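PDB 3W45: phosphoserine phosphatase RsbX from Bacillus subtilis, which removes phosphate from phosphoserine, acting on the protein RsbS, and is a negative regulator of the stress sigma factor sigma-B. Local coordinates for residues 16-21 against 188-193; 156-161 against 178-183. One frame throughout, in Å; residues are numbered along the deposited sequence.

Contact 1: residues 16-21 against 188-193; sequences QLNKEG and KDDLTY. With CO (cobalt (II) ion), chain C.
Leu17 and Leu191 form an antiparallel hydrogen-bonded pair, with Leu17 N to Leu191 O and Leu191 N to Leu17 O both at 2.9 Å. One residue along, Gln16 and Thr192 make the neighbouring non-hydrogen-bonded pair, and there the side chains supply the bond. They run side by side in the same direction, and Gln16 NE2 donates to Thr192 OG1 at 2.8 Å, the hydroxyl lying close to the amide plane. The reach comes from an extended glutamine, its CG anti to the backbone N (chi1 -176°). Beyond the strand ends the pairing passes to a carboxylate: Lys19 N meets the anti side of Asp190 OD1 at 2.9 Å in a nearly straight bond (170° at the hydrogen). The methylenes of Lys19 pass over Lys188 O, with CD 3.4 Å from it. Water 1 lies within hydrogen-bonding distance of Leu17 O and Asp189 O, bridging the two carbonyls.

Second-shell partners fix two of these groups. Asp190 OD2 takes a salt bridge from Lys22 and a hydrogen bond from Gly26 N, so both carboxylate oxygens are engaged, while Thr192 OG1 also bonds Asp27.

Asp189, whose CB points away from 16-21, binds the cobalt ion through OD2 at 2.2 Å; Asp156, Asp44 and three waters bind it too. Asp190 O holds one of those waters, water 3, at 2.8 Å. A metal-binding aspartate just before a strand of the central sheets is characteristic of the PPM (PP2C-type) active site; here a second aspartate follows it.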
# COMPACT_ATOMS: atom_id res chain seq x y z
N GLN A 16 3.97 -9.09 5.82
CA GLN A 16 4.96 -8.18 6.40
C GLN A 16 6.03 -8.95 7.14
O GLN A 16 5.73 -9.90 7.90
CB GLN A 16 4.32 -7.14 7.34
CG GLN A 16 5.29 -6.12 7.89
CD GLN A 16 4.63 -5.02 8.72
OE1 GLN A 16 4.44 -5.19 9.93
NE2 GLN A 16 4.32 -3.89 8.09
N LEU A 17 7.28 -8.56 6.93
CA LEU A 17 8.37 -9.19 7.68
C LEU A 17 9.41 -8.15 8.01
O LEU A 17 9.71 -7.29 7.17
CB LEU A 17 9.00 -10.34 6.90
CG LEU A 17 9.68 -11.34 7.87
CD1 LEU A 17 8.62 -11.89 8.84
CD2 LEU A 17 10.35 -12.45 7.11
N ASN A 18 9.98 -8.24 9.21
CA ASN A 18 10.99 -7.27 9.63
C ASN A 18 12.32 -7.53 8.97
O ASN A 18 12.64 -8.68 8.64
CB ASN A 18 11.23 -7.36 11.13
CG ASN A 18 10.05 -6.88 11.95
OD1 ASN A 18 8.97 -6.60 11.43
ND2 ASN A 18 10.25 -6.78 13.26
N LYS A 19 13.10 -6.46 8.80
CA LYS A 19 14.53 -6.59 8.51
C LYS A 19 15.15 -7.64 9.42
O LYS A 19 14.75 -7.73 10.57
CB LYS A 19 15.25 -5.27 8.78
CG LYS A 19 16.78 -5.37 8.56
CD LYS A 19 17.39 -4.00 8.60
CE LYS A 19 18.89 -4.06 8.41
NZ LYS A 19 19.51 -2.72 8.61
N GLU A 20 16.09 -8.41 8.87
CA GLU A 20 16.78 -9.45 9.64
C GLU A 20 17.37 -8.89 10.94
O GLU A 20 18.08 -7.90 10.90
CB GLU A 20 17.90 -10.07 8.80
CG GLU A 20 18.45 -11.38 9.36
CD GLU A 20 17.39 -12.50 9.38
OE1 GLU A 20 16.89 -12.86 8.28
OE2 GLU A 20 17.06 -13.01 10.48
N GLY A 21 17.05 -9.51 12.06
CA GLY A 21 17.57 -9.05 13.37
C GLY A 21 16.93 -7.83 13.98
O GLY A 21 17.37 -7.34 15.03
N LYS A 188 16.88 -7.45 3.90
CA LYS A 188 17.74 -6.26 4.04
C LYS A 188 17.01 -5.05 4.65
O LYS A 188 17.63 -4.14 5.20
CB LYS A 188 18.28 -5.82 2.68
CG LYS A 188 19.68 -5.23 2.70
CD LYS A 188 20.74 -6.34 2.93
CE LYS A 188 20.70 -7.41 1.82
NZ LYS A 188 21.19 -8.75 2.30
N ASP A 189 15.69 -5.00 4.47
CA ASP A 189 14.88 -3.94 5.04
C ASP A 189 13.57 -4.56 5.48
O ASP A 189 13.26 -5.69 5.11
CB ASP A 189 14.61 -2.87 3.96
CG ASP A 189 13.91 -1.62 4.50
OD1 ASP A 189 13.84 -1.42 5.75
OD2 ASP A 189 13.43 -0.82 3.67
N ASP A 190 12.79 -3.84 6.30
CA ASP A 190 11.37 -4.22 6.49
C ASP A 190 10.69 -4.34 5.13
O ASP A 190 10.98 -3.54 4.23
CB ASP A 190 10.62 -3.19 7.33
CG ASP A 190 11.26 -2.99 8.70
OD1 ASP A 190 11.77 -3.98 9.27
OD2 ASP A 190 11.28 -1.85 9.20
N LEU A 191 9.82 -5.34 4.99
CA LEU A 191 9.16 -5.63 3.71
C LEU A 191 7.67 -5.80 3.99
O LEU A 191 7.27 -6.64 4.80
CB LEU A 191 9.72 -6.94 3.10
CG LEU A 191 9.48 -7.19 1.60
CD1 LEU A 191 10.52 -8.16 1.03
CD2 LEU A 191 8.10 -7.71 1.35
N THR A 192 6.87 -4.93 3.38
CA THR A 192 5.42 -5.00 3.51
C THR A 192 4.79 -4.93 2.11
O THR A 192 5.18 -4.10 1.29
CB THR A 192 4.88 -3.79 4.29
OG1 THR A 192 5.51 -3.73 5.59
CG2 THR A 192 3.35 -3.90 4.45
N TYR A 193 3.81 -5.80 1.86
CA TYR A 193 3.00 -5.63 0.64
C TYR A 193 1.55 -6.05 0.85
O TYR A 193 1.26 -6.94 1.67
CB TYR A 193 3.64 -6.35 -0.55
CG TYR A 193 3.82 -7.85 -0.45
CD1 TYR A 193 2.75 -8.72 -0.68
CD2 TYR A 193 5.07 -8.39 -0.23
CE1 TYR A 193 2.93 -10.10 -0.65
CE2 TYR A 193 5.28 -9.76 -0.21
CZ TYR A 193 4.21 -10.61 -0.42
OH TYR A 193 4.44 -11.96 -0.39
CO CO C . 11.86 0.68 3.81
O HOH W 1 12.16 -8.38 5.58
O HOH W 2 12.39 0.86 5.94
O HOH W 3 10.49 -0.75 4.20
O HOH W 4 13.37 2.22 3.62

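Contact 2: residues 156-161 against 178-183. With CO (cobalt (II) ion), chain C.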
# COMPACT_ATOMS: atom_id res chain seq x y z
N ASP A 156 9.63 -0.17 0.02
CA ASP A 156 10.93 -0.34 -0.68
C ASP A 156 11.72 -1.57 -0.25
O ASP A 156 12.69 -1.90 -0.92
CB ASP A 156 11.78 0.95 -0.58
CG ASP A 156 12.18 1.28 0.87
OD1 ASP A 156 11.76 0.54 1.81
OD2 ASP A 156 12.84 2.31 1.07
N GLY A 157 11.31 -2.25 0.82
CA GLY A 157 11.97 -3.50 1.19
C GLY A 157 11.72 -4.62 0.17
O GLY A 157 12.46 -5.61 0.15
N LEU A 158 10.69 -4.46 -0.67
CA LEU A 158 10.41 -5.39 -1.78
C LEU A 158 10.99 -4.80 -3.05
O LEU A 158 10.51 -3.78 -3.54
CB LEU A 158 8.89 -5.64 -1.98
CG LEU A 158 8.53 -6.65 -3.07
CD1 LEU A 158 8.97 -8.07 -2.74
CD2 LEU A 158 7.04 -6.66 -3.37
N ASN A 159 12.00 -5.48 -3.59
CA ASN A 159 12.64 -5.06 -4.82
C ASN A 159 12.53 -6.17 -5.86
O ASN A 159 13.18 -7.21 -5.73
CB ASN A 159 14.10 -4.72 -4.55
CG ASN A 159 14.80 -4.20 -5.79
OD1 ASN A 159 14.16 -3.68 -6.73
ND2 ASN A 159 16.13 -4.34 -5.82
N VAL A 160 11.71 -5.93 -6.89
CA VAL A 160 11.31 -6.97 -7.86
C VAL A 160 11.53 -6.45 -9.28
O VAL A 160 11.02 -5.38 -9.63
CB VAL A 160 9.80 -7.41 -7.67
CG1 VAL A 160 9.34 -8.36 -8.79
CG2 VAL A 160 9.62 -8.08 -6.34
N PRO A 161 12.30 -7.18 -10.10
CA PRO A 161 12.63 -6.62 -11.41
C PRO A 161 11.38 -6.34 -12.26
O PRO A 161 11.29 -5.33 -12.95
CB PRO A 161 13.50 -7.72 -12.07
CG PRO A 161 13.99 -8.54 -10.95
CD PRO A 161 12.98 -8.46 -9.84
N ASN A 178 3.29 -16.20 -3.25
CA ASN A 178 4.26 -17.29 -3.42
C ASN A 178 5.25 -17.01 -4.53
O ASN A 178 6.45 -17.32 -4.41
CB ASN A 178 3.50 -18.63 -3.60
CG ASN A 178 2.85 -19.11 -2.28
OD1 ASN A 178 3.19 -18.62 -1.18
ND2 ASN A 178 1.90 -20.05 -2.38
N SER A 179 4.76 -16.41 -5.61
CA SER A 179 5.57 -15.97 -6.75
C SER A 179 6.65 -14.95 -6.39
O SER A 179 7.70 -14.90 -7.07
CB SER A 179 4.67 -15.32 -7.78
OG SER A 179 5.33 -15.05 -8.99
N LEU A 180 6.41 -14.16 -5.33
CA LEU A 180 7.36 -13.13 -4.87
C LEU A 180 8.33 -13.63 -3.82
O LEU A 180 9.20 -12.88 -3.41
CB LEU A 180 6.59 -11.92 -4.28
CG LEU A 180 5.67 -11.23 -5.30
CD1 LEU A 180 4.70 -10.29 -4.58
CD2 LEU A 180 6.46 -10.48 -6.41
N LYS A 181 8.18 -14.89 -3.40
CA LYS A 181 8.98 -15.49 -2.29
C LYS A 181 10.51 -15.27 -2.32
O LYS A 181 11.10 -14.96 -1.27
CB LYS A 181 8.66 -16.97 -2.10
CG LYS A 181 9.18 -17.50 -0.77
CD LYS A 181 8.95 -18.99 -0.58
CE LYS A 181 9.66 -19.47 0.70
NZ LYS A 181 11.15 -19.29 0.62
N MET A 182 11.14 -15.40 -3.49
CA MET A 182 12.58 -15.21 -3.59
C MET A 182 13.06 -13.80 -3.23
O MET A 182 14.22 -13.61 -2.91
CB MET A 182 13.09 -15.59 -4.99
CG MET A 182 12.71 -14.58 -6.07
SD MET A 182 13.79 -14.55 -7.51
CE MET A 182 15.43 -14.35 -6.76
N TYR A 183 12.17 -12.81 -3.26
CA TYR A 183 12.53 -11.42 -2.99
C TYR A 183 12.35 -11.06 -1.53
O TYR A 183 12.62 -9.93 -1.11
CB TYR A 183 11.68 -10.50 -3.86
CG TYR A 183 11.76 -10.86 -5.33
CD1 TYR A 183 12.93 -10.65 -6.07
CD2 TYR A 183 10.67 -11.47 -5.97
CE1 TYR A 183 13.02 -11.04 -7.42
CE2 TYR A 183 10.75 -11.85 -7.32
CZ TYR A 183 11.91 -11.64 -8.03
OH TYR A 183 11.98 -11.99 -9.37
CO CO C . 11.86 0.68 3.81
O HOH W 4 13.37 2.22 3.62
O HOH W 5 13.19 -7.42 -1.77
O HOH W 2 12.39 0.86 5.94
O HOH W 3 10.49 -0.75 4.20
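Apolar packing carries most of this contact, and Tyr183 is its centre. Val160 CG2 sits over one face of the Tyr183 ring as a CH-pi contact, 3.9 Å from the centroid and 26° off the normal, while Met182 CG lies over the opposite face, so the ring is sandwiched between a residue of the loop and its own neighbour. Tyr183 CG, anti to the carbonyl carbon (chi1 -54°), turns the ring toward Val160. Pro161 CD comes in obliquely, 3.5 Å from Tyr183 CE1. Closer to the backbone, Leu158 CD1 packs on Tyr183 CB at 3.8 Å. Leu180 adds to the same cluster, its CD2 meeting Val160 CG2 at 4.0 Å; its side chain also touches Ile152 and helix 163-169.

A metal-binding aspartate after a sheet strand is a PPM-type feature; in RsbX the turn 178-183 packs along the later part of the loop it begins.

The polar link is made by water. Water 5 donates to Gly157 O and to Tyr183 O, each at 2.7 Å, and accepts from Asn159 N, bridging the two backbones. Asp156 OD1 binds the cobalt ion at 2.0 Å, while OD2 accepts from the metal-bound water 4 and from Asn109.

How the contacts relate
Along the chain, 16-21 comes first, then 156-161, 178-183 and finally 188-193, so contact 2 falls wholly between the two halves of contact 1. Their centres lie about 11 Å apart on the same side of the molecule. Strands 10-17, 191-198 and 150-154 are consecutive in the six-stranded antiparallel sheet: contact 1 joins the first two, and loop 156-161 of contact 2 follows the end of the third. Leu191 connects them, its CD1 packing 3.3 Å from Gly157 O. Asp189 and Asp156 converge on one cobalt ion, whose waters are held from both contacts; the metal probably offsets the repulsion between these carboxylates. Residues distant in sequence are thus brought together at one metal site.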